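Folylpolyglutamate synthase protein FOLC (Mycobacterium tuberculosis, PDB 2VOS) probably catalyses the ATP-dependent addition of L-glutamate to dihydropteroate and, in successive steps, to tetrahydrofolate derivatives, using magnesium as cofactor. Local coordinates at residues 219-224 with 228-233; 173-178 with 182-187; 255-258 with 262-265; 83-88 with 307-312. All coordinates share one frame; numbering follows the deposited sequence.

Contact 1. Residues 219-224 with 228-233; sequences IITRAP and PDTVAV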
loop_
_atom_site.group_PDB
_atom_site.type_symbol
_atom_site.label_atom_id
_atom_site.label_comp_id
_atom_site.label_asym_id
_atom_site.label_seq_id
_atom_site.Cartn_x
_atom_site.Cartn_y
_atom_site.Cartn_z
ATOM N N ILE A 219 -11.129 2.000 12.873
ATOM C CA ILE A 219 -11.771 2.695 11.764
ATOM C C ILE A 219 -13.212 2.201 11.537
ATOM O O ILE A 219 -13.951 2.743 10.684
ATOM C CB ILE A 219 -10.935 2.611 10.418
ATOM C CG1 ILE A 219 -10.956 1.166 9.847
ATOM C CG2 ILE A 219 -9.510 3.178 10.636
ATOM C CD1 ILE A 219 -10.682 1.098 8.323
ATOM N N ILE A 220 -13.602 1.149 12.247
ATOM C CA ILE A 220 -14.971 0.659 12.120
ATOM C C ILE A 220 -15.805 1.478 13.131
ATOM O O ILE A 220 -15.650 1.275 14.342
ATOM C CB ILE A 220 -15.061 -0.868 12.504
ATOM C CG1 ILE A 220 -14.124 -1.740 11.634
ATOM C CG2 ILE A 220 -16.508 -1.381 12.429
ATOM C CD1 ILE A 220 -13.810 -3.146 12.248
ATOM N N THR A 221 -16.682 2.373 12.662
ATOM C CA THR A 221 -17.383 3.318 13.555
ATOM C C THR A 221 -18.892 3.160 13.446
ATOM O O THR A 221 -19.386 2.763 12.377
ATOM C CB THR A 221 -17.011 4.781 13.203
ATOM O OG1 THR A 221 -17.450 5.053 11.876
ATOM C CG2 THR A 221 -15.513 4.968 13.194
ATOM N N ARG A 222 -19.630 3.481 14.501
ATOM C CA ARG A 222 -21.097 3.410 14.451
ATOM C C ARG A 222 -21.624 4.468 13.469
ATOM O O ARG A 222 -21.143 5.602 13.457
ATOM C CB ARG A 222 -21.687 3.608 15.838
ATOM C CG ARG A 222 -23.244 3.593 15.875
ATOM C CD ARG A 222 -23.788 3.318 17.294
ATOM N NE ARG A 222 -25.260 3.356 17.414
ATOM C CZ ARG A 222 -26.140 2.728 16.619
ATOM N NH1 ARG A 222 -25.733 2.007 15.573
ATOM N NH2 ARG A 222 -27.453 2.828 16.861
ATOM N N ALA A 223 -22.568 4.093 12.614
ATOM C CA ALA A 223 -23.156 5.017 11.632
ATOM C C ALA A 223 -24.119 6.006 12.327
ATOM O O ALA A 223 -24.688 5.685 13.386
ATOM C CB ALA A 223 -23.908 4.229 10.561
ATOM N N PRO A 224 -24.331 7.189 11.719
ATOM C CA PRO A 224 -25.155 8.247 12.348
ATOM C C PRO A 224 -26.588 7.812 12.700
ATOM O O PRO A 224 -27.081 6.816 12.148
ATOM C CB PRO A 224 -25.166 9.364 11.291
ATOM C CG PRO A 224 -23.960 9.115 10.428
ATOM C CD PRO A 224 -23.784 7.605 10.412
ATOM N N PRO A 228 -27.787 3.491 6.950
ATOM C CA PRO A 228 -27.527 2.072 7.125
ATOM C C PRO A 228 -26.354 1.899 8.085
ATOM O O PRO A 228 -25.511 2.806 8.169
ATOM C CB PRO A 228 -27.110 1.627 5.716
ATOM C CG PRO A 228 -27.562 2.732 4.802
ATOM C CD PRO A 228 -27.395 3.960 5.612
ATOM N N ASP A 229 -26.298 0.769 8.802
ATOM C CA ASP A 229 -25.166 0.468 9.676
ATOM C C ASP A 229 -23.869 0.332 8.869
ATOM O O ASP A 229 -23.879 -0.039 7.692
ATOM C CB ASP A 229 -25.370 -0.826 10.464
ATOM C CG ASP A 229 -26.350 -0.670 11.635
ATOM O OD1 ASP A 229 -26.315 0.376 12.349
ATOM O OD2 ASP A 229 -27.124 -1.628 11.866
ATOM N N THR A 230 -22.757 0.627 9.538
ATOM C CA THR A 230 -21.433 0.497 8.933
ATOM C C THR A 230 -21.239 -0.957 8.540
ATOM O O THR A 230 -21.809 -1.862 9.170
ATOM C CB THR A 230 -20.333 0.961 9.918
ATOM O OG1 THR A 230 -20.479 2.373 10.147
ATOM C CG2 THR A 230 -18.897 0.704 9.359
ATOM N N VAL A 231 -20.481 -1.201 7.482
ATOM C CA VAL A 231 -20.156 -2.576 7.117
ATOM C C VAL A 231 -18.663 -2.731 7.264
ATOM O O VAL A 231 -17.941 -1.931 6.686
ATOM C CB VAL A 231 -20.506 -2.859 5.642
ATOM C CG1 VAL A 231 -20.145 -4.255 5.289
ATOM C CG2 VAL A 231 -21.968 -2.636 5.376
ATOM N N ALA A 232 -18.210 -3.755 7.993
ATOM C CA ALA A 232 -16.806 -4.103 8.090
ATOM C C ALA A 232 -16.566 -5.295 7.158
ATOM O O ALA A 232 -17.223 -6.355 7.265
ATOM C CB ALA A 232 -16.431 -4.505 9.542
ATOM N N VAL A 233 -15.649 -5.120 6.231
ATOM C CA VAL A 233 -15.319 -6.164 5.271
ATOM C C VAL A 233 -13.899 -6.656 5.564
ATOM O O VAL A 233 -12.952 -5.903 5.470
ATOM C CB VAL A 233 -15.368 -5.619 3.829
ATOM C CG1 VAL A 233 -15.227 -6.763 2.828
ATOM C CG2 VAL A 233 -16.710 -4.905 3.608
HETATM O O HOH W 1 -23.212 1.178 12.370
#
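Between Ile220 and Ala223 the backbone runs antiparallel to Pro228-Ala232, end-to-end directions 178° apart, as the chain turns back from helix 209-217 into strand 231-234 of the P-loop NTPase-like middle domain. Ala223 and Asp229 lie closest, with 5.3 Å between their CA atoms; at the other end Ile220 CA stands 6.5 Å from Ala232 CA. Thr230 spans the gap. Its OG1 is set opposite its own carbonyl carbon and donates a short bond of 2.5 Å to Thr221 O, meeting that oxygen nearly head-on (C=O...donor angle 170°). Thr221 OG1 instead bonds to Asn188. Deeper in, the CD1 end of Ile220 lies against Ala232 CB (4.0 Å), and the isoleucine also packs on Ala192 of the neighbouring strand. At the exposed end Asp229 OD1 sits at the edge of the guanidinium of the extended Arg222, in its plane, 3.7 Å from NH1, a long salt bridge with guanidinium and carboxylate planes 43° apart; NH1 has a second acidic partner in Asp253. Ala223 CB presses on Pro228 O at 3.2 Å. A water accepts from both Ala223 N (3.0 Å) and Thr230 N (2.9 Å).

Contact 2. Residues 173-178 with 182-187; sequences VEVGMG and DATNVI. With CO (cobalt (II) ion), chain E.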
loop_
_atom_site.group_PDB
_atom_site.type_symbol
_atom_site.label_atom_id
_atom_site.label_comp_id
_atom_site.label_asym_id
_atom_site.label_seq_id
_atom_site.Cartn_x
_atom_site.Cartn_y
_atom_site.Cartn_z
ATOM N N VAL A 173 -10.041 5.665 1.000
ATOM C CA VAL A 173 -9.129 6.323 1.936
ATOM C C VAL A 173 -8.291 5.284 2.646
ATOM O O VAL A 173 -8.825 4.450 3.413
ATOM C CB VAL A 173 -9.929 7.099 2.990
ATOM C CG1 VAL A 173 -8.909 7.738 4.052
ATOM C CG2 VAL A 173 -10.813 8.186 2.288
ATOM N N GLU A 174 -6.983 5.305 2.428
ATOM C CA GLU A 174 -6.123 4.349 3.089
ATOM C C GLU A 174 -5.590 4.960 4.405
ATOM O O GLU A 174 -5.135 6.091 4.420
ATOM C CB GLU A 174 -4.925 4.011 2.195
ATOM C CG GLU A 174 -3.865 3.197 2.845
ATOM C CD GLU A 174 -2.702 2.842 1.898
ATOM O OE1 GLU A 174 -2.644 3.283 0.733
ATOM O OE2 GLU A 174 -1.833 2.083 2.345
ATOM N N VAL A 175 -5.614 4.188 5.482
ATOM C CA VAL A 175 -4.967 4.578 6.746
ATOM C C VAL A 175 -3.459 4.820 6.551
ATOM O O VAL A 175 -2.787 4.087 5.809
ATOM C CB VAL A 175 -5.269 3.444 7.824
ATOM C CG1 VAL A 175 -4.440 3.572 9.045
ATOM C CG2 VAL A 175 -6.738 3.562 8.246
ATOM N N GLY A 176 -2.929 5.880 7.173
ATOM C CA GLY A 176 -1.485 6.107 7.225
ATOM C C GLY A 176 -0.848 5.032 8.084
ATOM O O GLY A 176 0.047 4.309 7.636
HETATM N N MSE A 177 -1.326 4.873 9.312
HETATM C CA MSE A 177 -0.748 3.849 10.168
HETATM C C MSE A 177 -1.785 3.481 11.244
HETATM O O MSE A 177 -2.490 4.380 11.722
HETATM C CB MSE A 177 0.494 4.466 10.793
HETATM C CG MSE A 177 1.162 3.746 11.852
HETATM SE SE MSE A 177 2.905 4.796 12.030
HETATM C CE MSE A 177 3.935 3.779 10.700
ATOM N N GLY A 178 -1.894 2.197 11.628
ATOM C CA GLY A 178 -2.859 1.797 12.707
ATOM C C GLY A 178 -4.291 2.037 12.218
ATOM O O GLY A 178 -4.701 1.442 11.225
ATOM N N ASP A 182 -5.352 7.354 13.640
ATOM C CA ASP A 182 -4.739 7.826 12.385
ATOM C C ASP A 182 -5.469 9.112 11.945
ATOM O O ASP A 182 -6.675 9.234 12.166
ATOM C CB ASP A 182 -4.917 6.743 11.277
ATOM C CG ASP A 182 -4.223 7.124 10.003
ATOM O OD1 ASP A 182 -2.960 7.140 10.039
ATOM O OD2 ASP A 182 -4.937 7.497 9.026
ATOM N N ALA A 183 -4.771 10.032 11.282
ATOM C CA ALA A 183 -5.368 11.295 10.845
ATOM C C ALA A 183 -6.596 11.090 9.928
ATOM O O ALA A 183 -7.471 11.945 9.889
ATOM C CB ALA A 183 -4.281 12.207 10.111
ATOM N N THR A 184 -6.678 9.961 9.218
ATOM C CA THR A 184 -7.808 9.746 8.299
ATOM C C THR A 184 -9.076 9.406 9.084
ATOM O O THR A 184 -10.163 9.370 8.512
ATOM C CB THR A 184 -7.541 8.527 7.320
ATOM O OG1 THR A 184 -7.270 7.327 8.077
ATOM C CG2 THR A 184 -6.303 8.818 6.427
ATOM N N ASN A 185 -8.936 9.138 10.383
ATOM C CA ASN A 185 -10.068 8.548 11.110
ATOM C C ASN A 185 -11.076 9.623 11.586
ATOM O O ASN A 185 -11.505 9.613 12.718
ATOM C CB ASN A 185 -9.578 7.681 12.267
ATOM C CG ASN A 185 -10.648 6.717 12.764
ATOM O OD1 ASN A 185 -11.510 6.299 11.988
ATOM N ND2 ASN A 185 -10.592 6.353 14.041
ATOM N N VAL A 186 -11.465 10.524 10.702
ATOM C CA VAL A 186 -12.416 11.563 11.010
ATOM C C VAL A 186 -13.541 11.509 9.973
ATOM O O VAL A 186 -14.205 12.527 9.735
ATOM C CB VAL A 186 -11.732 12.992 10.917
ATOM C CG1 VAL A 186 -10.870 13.196 12.109
ATOM C CG2 VAL A 186 -10.874 13.123 9.626
ATOM N N ILE A 187 -13.738 10.340 9.337
ATOM C CA ILE A 187 -14.692 10.223 8.244
ATOM C C ILE A 187 -15.947 9.353 8.477
ATOM O O ILE A 187 -16.931 9.468 7.660
ATOM C CB ILE A 187 -14.024 9.754 6.967
ATOM C CG1 ILE A 187 -13.188 8.483 7.200
ATOM C CG2 ILE A 187 -13.160 10.873 6.464
ATOM C CD1 ILE A 187 -12.518 7.941 5.864
HETATM CO CO CO E . 0.052 1.460 1.492
HETATM O O HOH W 2 0.986 1.430 3.440
HETATM O O HOH W 3 1.858 0.913 0.562
#
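The Asp182 carboxylate faces the backbone of Gly176 and Met177, just past strand 170-174, and ties both amides. Met177 N donates to Asp182 OD1 (2.9 Å, N-H...O 155°), while Gly176 N reaches Asp182 OD2 (3.2 Å, 163°); both come from above the carboxylate plane. OD2 carries two more bonds from its own segment: Thr184 OG1 takes its anti lone pair at 2.5 Å, and Thr184 N closes an Asx turn at 3.0 Å. With three donors on one oxygen the carboxylate is fixed in rotation, and this company would be expected to favour its ionised form. Thr184 OG1, lodged between its backbone N and carbonyl carbon (chi1 57°), also pairs with His68. Around this polar centre the Val175 side chain crosses that of Asp182 at a slant, Val175 CG1 touching Asp182 CG at 3.7 Å. Val173 and Thr184 run alongside each other in opposite senses, Val173 CG1 3.6 Å from Thr184 CB. Val173 and Ile187 reach toward each other tip to tip, Ile187 also packing on Phe160 of helix 151-165. The intervening Glu174 points the other way: its chain extends to place OE2 2.2 Å from the cobalt ion, whose site Thr76, Ser98 and waters share beside ADP. A metal-binding acid at the end of strand 170-174, next to strand 66-70, which leads into the P-loop, is consistent with the Walker B position of P-loop NTPases.

Contact 3. Residues 255-258 with 262-265; sequences SVAR and EFAV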
loop_
_atom_site.group_PDB
_atom_site.type_symbol
_atom_site.label_atom_id
_atom_site.label_comp_id
_atom_site.label_asym_id
_atom_site.label_seq_id
_atom_site.Cartn_x
_atom_site.Cartn_y
_atom_site.Cartn_z
ATOM N N SER A 255 -22.300 -4.450 10.417
ATOM C CA SER A 255 -22.491 -5.722 9.706
ATOM C C SER A 255 -21.133 -6.232 9.256
ATOM O O SER A 255 -20.304 -5.429 8.832
ATOM C CB SER A 255 -23.307 -5.503 8.448
ATOM O OG SER A 255 -24.564 -4.968 8.770
ATOM N N VAL A 256 -20.905 -7.533 9.279
ATOM C CA VAL A 256 -19.614 -8.034 8.935
ATOM C C VAL A 256 -19.664 -8.970 7.738
ATOM O O VAL A 256 -20.557 -9.798 7.651
ATOM C CB VAL A 256 -18.996 -8.782 10.112
ATOM C CG1 VAL A 256 -17.720 -9.448 9.645
ATOM C CG2 VAL A 256 -18.707 -7.807 11.302
ATOM N N ALA A 257 -18.706 -8.836 6.821
ATOM C CA ALA A 257 -18.528 -9.782 5.720
ATOM C C ALA A 257 -17.085 -10.263 5.841
ATOM O O ALA A 257 -16.154 -9.433 5.871
ATOM C CB ALA A 257 -18.735 -9.041 4.373
ATOM N N ARG A 258 -16.872 -11.575 5.841
ATOM C CA ARG A 258 -15.520 -12.082 6.110
ATOM C C ARG A 258 -15.057 -12.947 4.973
ATOM O O ARG A 258 -15.826 -13.814 4.535
ATOM C CB ARG A 258 -15.522 -12.975 7.359
ATOM C CG ARG A 258 -15.853 -12.232 8.617
ATOM C CD ARG A 258 -16.354 -13.223 9.715
ATOM N NE ARG A 258 -17.617 -13.820 9.296
ATOM C CZ ARG A 258 -18.159 -14.908 9.844
ATOM N NH1 ARG A 258 -17.548 -15.531 10.857
ATOM N NH2 ARG A 258 -19.321 -15.366 9.382
ATOM N N GLU A 262 -18.409 -14.968 3.732
ATOM C CA GLU A 262 -19.384 -14.208 2.971
ATOM C C GLU A 262 -18.909 -14.010 1.551
ATOM O O GLU A 262 -19.707 -13.717 0.702
ATOM C CB GLU A 262 -19.658 -12.830 3.622
ATOM C CG GLU A 262 -20.583 -12.847 4.867
ATOM C CD GLU A 262 -19.962 -13.560 6.070
ATOM O OE1 GLU A 262 -18.866 -13.159 6.493
ATOM O OE2 GLU A 262 -20.557 -14.546 6.589
ATOM N N PHE A 263 -17.616 -14.175 1.294
ATOM C CA PHE A 263 -17.033 -14.052 -0.058
ATOM C C PHE A 263 -15.713 -14.837 -0.114
ATOM O O PHE A 263 -15.124 -15.139 0.941
ATOM C CB PHE A 263 -16.798 -12.573 -0.437
ATOM C CG PHE A 263 -15.899 -11.835 0.517
ATOM C CD1 PHE A 263 -16.430 -11.213 1.676
ATOM C CD2 PHE A 263 -14.561 -11.712 0.263
ATOM C CE1 PHE A 263 -15.582 -10.489 2.569
ATOM C CE2 PHE A 263 -13.685 -11.006 1.179
ATOM C CZ PHE A 263 -14.198 -10.420 2.308
ATOM N N ALA A 264 -15.220 -15.158 -1.313
ATOM C CA ALA A 264 -14.014 -16.017 -1.425
ATOM C C ALA A 264 -13.477 -16.041 -2.832
ATOM O O ALA A 264 -14.218 -15.822 -3.787
ATOM C CB ALA A 264 -14.344 -17.476 -1.005
ATOM N N VAL A 265 -12.185 -16.318 -2.970
ATOM C CA VAL A 265 -11.657 -16.701 -4.269
ATOM C C VAL A 265 -12.051 -18.156 -4.500
ATOM O O VAL A 265 -11.654 -19.029 -3.731
ATOM C CB VAL A 265 -10.174 -16.660 -4.249
ATOM C CG1 VAL A 265 -9.672 -17.082 -5.607
ATOM C CG2 VAL A 265 -9.720 -15.221 -3.908
#
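Arg258 and Glu262 lay their flat groups almost in one plane, guanidinium and carboxylate only 3° apart, although their side chains run obliquely to each other. The grip is side-on: NE of Arg258 bonds to Glu262 OE1 (3.1 Å) and NH2 to Glu262 OE2 (3.2 Å), each oxygen offering its syn lone pair. Bends at chi3 of the arginine (-65°) and chi2 of the glutamate (67°) fold the two chains into this pairing. OE1 works twice, for its anti lone pair takes the backbone N of Arg258 at 2.6 Å. In return Glu262 N donates to Arg258 O (2.9 Å). The Phe263 ring packs apart from the salt bridge, against the backbone at Ala257 and Arg258. The ring presents one face to Arg258 O, while its CE1 corner meets Ala257 O near the ring plane at 3.5 Å and Ala257 CB at 3.9 Å; Val303, Leu304 and Ala307 of helix 296-312 pack against the same phenylalanine. Strand 255-258 is the last of the eight-stranded sheet, and this tight connection leads from it to strand 264-271 of the small antiparallel sheet. With an amide and a two-nitrogen salt bridge on a single carboxylate, the turn is held both by charge and by aromatic packing, and the cluster would probably keep Glu262 ionised.

Contact 4. Residues 83-88 with 307-312; sequences DALVTA and ASVEAF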
loop_
_atom_site.group_PDB
_atom_site.type_symbol
_atom_site.label_atom_id
_atom_site.label_comp_id
_atom_site.label_asym_id
_atom_site.label_seq_id
_atom_site.Cartn_x
_atom_site.Cartn_y
_atom_site.Cartn_z
ATOM N N ASP A 83 -10.888 1.706 -6.218
ATOM C CA ASP A 83 -10.973 2.836 -7.132
ATOM C C ASP A 83 -11.315 2.345 -8.560
ATOM O O ASP A 83 -12.248 2.843 -9.260
ATOM C CB ASP A 83 -9.611 3.572 -7.110
ATOM C CG ASP A 83 -9.660 4.928 -7.802
ATOM O OD1 ASP A 83 -10.637 5.158 -8.568
ATOM O OD2 ASP A 83 -8.716 5.751 -7.606
ATOM N N ALA A 84 -10.561 1.371 -9.038
ATOM C CA ALA A 84 -10.825 0.851 -10.375
ATOM C C ALA A 84 -12.284 0.354 -10.548
ATOM O O ALA A 84 -12.919 0.627 -11.585
ATOM C CB ALA A 84 -9.835 -0.307 -10.708
ATOM N N LEU A 85 -12.775 -0.434 -9.582
ATOM C CA LEU A 85 -14.148 -0.970 -9.635
ATOM C C LEU A 85 -15.197 0.170 -9.584
ATOM O O LEU A 85 -16.139 0.199 -10.381
ATOM C CB LEU A 85 -14.377 -1.941 -8.467
ATOM C CG LEU A 85 -13.621 -3.276 -8.538
ATOM C CD1 LEU A 85 -13.740 -3.971 -7.159
ATOM C CD2 LEU A 85 -14.219 -4.230 -9.621
ATOM N N VAL A 86 -15.039 1.141 -8.679
ATOM C CA VAL A 86 -16.008 2.221 -8.576
ATOM C C VAL A 86 -15.993 3.078 -9.865
ATOM O O VAL A 86 -17.075 3.545 -10.395
ATOM C CB VAL A 86 -15.740 3.077 -7.320
ATOM C CG1 VAL A 86 -16.583 4.380 -7.341
ATOM C CG2 VAL A 86 -15.951 2.228 -6.075
ATOM N N THR A 87 -14.811 3.259 -10.426
ATOM C CA THR A 87 -14.664 4.006 -11.678
ATOM C C THR A 87 -15.319 3.255 -12.882
ATOM O O THR A 87 -15.915 3.873 -13.766
ATOM C CB THR A 87 -13.120 4.251 -11.964
ATOM O OG1 THR A 87 -12.582 5.120 -10.917
ATOM C CG2 THR A 87 -12.930 4.903 -13.332
ATOM N N ALA A 88 -15.139 1.945 -12.931
ATOM C CA ALA A 88 -15.784 1.052 -13.941
ATOM C C ALA A 88 -17.327 1.105 -13.805
ATOM O O ALA A 88 -18.063 0.836 -14.786
ATOM C CB ALA A 88 -15.320 -0.415 -13.743
ATOM N N ALA A 307 -15.887 -7.300 -2.576
ATOM C CA ALA A 307 -16.856 -7.323 -1.481
ATOM C C ALA A 307 -17.045 -5.909 -0.901
ATOM O O ALA A 307 -18.181 -5.481 -0.650
ATOM C CB ALA A 307 -16.396 -8.319 -0.391
ATOM N N SER A 308 -15.978 -5.123 -0.801
ATOM C CA SER A 308 -16.090 -3.753 -0.283
ATOM C C SER A 308 -16.943 -2.853 -1.203
ATOM O O SER A 308 -17.726 -2.020 -0.739
ATOM C CB SER A 308 -14.693 -3.121 -0.142
ATOM O OG SER A 308 -13.901 -3.906 0.739
ATOM N N VAL A 309 -16.752 -3.000 -2.508
ATOM C CA VAL A 309 -17.486 -2.171 -3.474
ATOM C C VAL A 309 -18.958 -2.639 -3.517
ATOM O O VAL A 309 -19.885 -1.803 -3.593
ATOM C CB VAL A 309 -16.840 -2.193 -4.841
ATOM C CG1 VAL A 309 -17.786 -1.555 -5.864
ATOM C CG2 VAL A 309 -15.523 -1.402 -4.767
ATOM N N GLU A 310 -19.165 -3.959 -3.405
ATOM C CA GLU A 310 -20.516 -4.538 -3.326
ATOM C C GLU A 310 -21.212 -3.975 -2.105
ATOM O O GLU A 310 -22.381 -3.536 -2.194
ATOM C CB GLU A 310 -20.450 -6.056 -3.220
ATOM C CG GLU A 310 -20.138 -6.713 -4.553
ATOM C CD GLU A 310 -20.131 -8.204 -4.406
ATOM O OE1 GLU A 310 -19.343 -8.700 -3.571
ATOM O OE2 GLU A 310 -20.992 -8.885 -5.019
ATOM N N ALA A 311 -20.523 -3.995 -0.970
ATOM C CA ALA A 311 -21.095 -3.500 0.300
ATOM C C ALA A 311 -21.470 -2.027 0.170
ATOM O O ALA A 311 -22.583 -1.634 0.529
ATOM C CB ALA A 311 -20.111 -3.643 1.433
ATOM N N PHE A 312 -20.560 -1.229 -0.383
ATOM C CA PHE A 312 -20.787 0.188 -0.591
ATOM C C PHE A 312 -22.059 0.460 -1.391
ATOM O O PHE A 312 -22.820 1.354 -1.055
ATOM C CB PHE A 312 -19.596 0.837 -1.308
ATOM C CG PHE A 312 -19.770 2.289 -1.510
ATOM C CD1 PHE A 312 -19.523 3.191 -0.475
ATOM C CD2 PHE A 312 -20.230 2.767 -2.709
ATOM C CE1 PHE A 312 -19.728 4.566 -0.674
ATOM C CE2 PHE A 312 -20.421 4.135 -2.922
ATOM C CZ PHE A 312 -20.182 5.037 -1.905
#
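Val309 meets Leu85 and Val86 where helix 296-312 lies beside helix 75-88, the helix that follows the ADP-binding residues Asn73 and Gly74. The interaction across is apolar throughout. One methyl, Val309 CG2, does the touching: it sits 3.9 Å from Leu85 CB and equally far from both Leu85 CD1 and Val86 CG2. That branch stands opposite the valine's own carbonyl carbon (chi1 169° for CG1), which puts CG2 between Leu85 and Val86. Nearby, Val86 and Phe312 both rest on Val170 of the central sheet, which both helices thus share as a floor. Polar interactions belong to each helix separately. Main-chain bonds such as Thr87 N to Asp83 O (2.8 Å) and Ala311 N to Ala307 O (2.8 Å) keep the turns regular. The charged groups look elsewhere: Asp83 pairs with Arg95 and bonds Thr93, while Glu310 takes up the amides of Leu282 and Gly283 and the hydroxyl of Tyr286. No hydrogen bond joins the two segments, and the buried area is modest, 156 Å². The helices are therefore held to each other here by methyl contacts, which fit by shape rather than by direction.

Contacts 1, 2 and 3 all reach the eight-stranded sheet. Contacts 1 and 3 meet directly, since strands 231-234 and 255-258 are neighbours joined by Thr230 O to Ser255 N (2.9 Å) and Ala232 N to Ser255 O (2.8 Å). Contact 4 covers a face of that sheet: Ala307 and Ala311 pack on Val233 and Val231, and Ala307 also touches Phe263 of contact 3. Contacts 2 and 4 are buried, the first combining a polar centre with apolar packing beside the cobalt site, the second purely apolar. Contacts 1 and 3 are partly buried and include salt bridges, long in contact 1 and bidentate in contact 3. Ile219 links contact 1 to Val175 of contact 2.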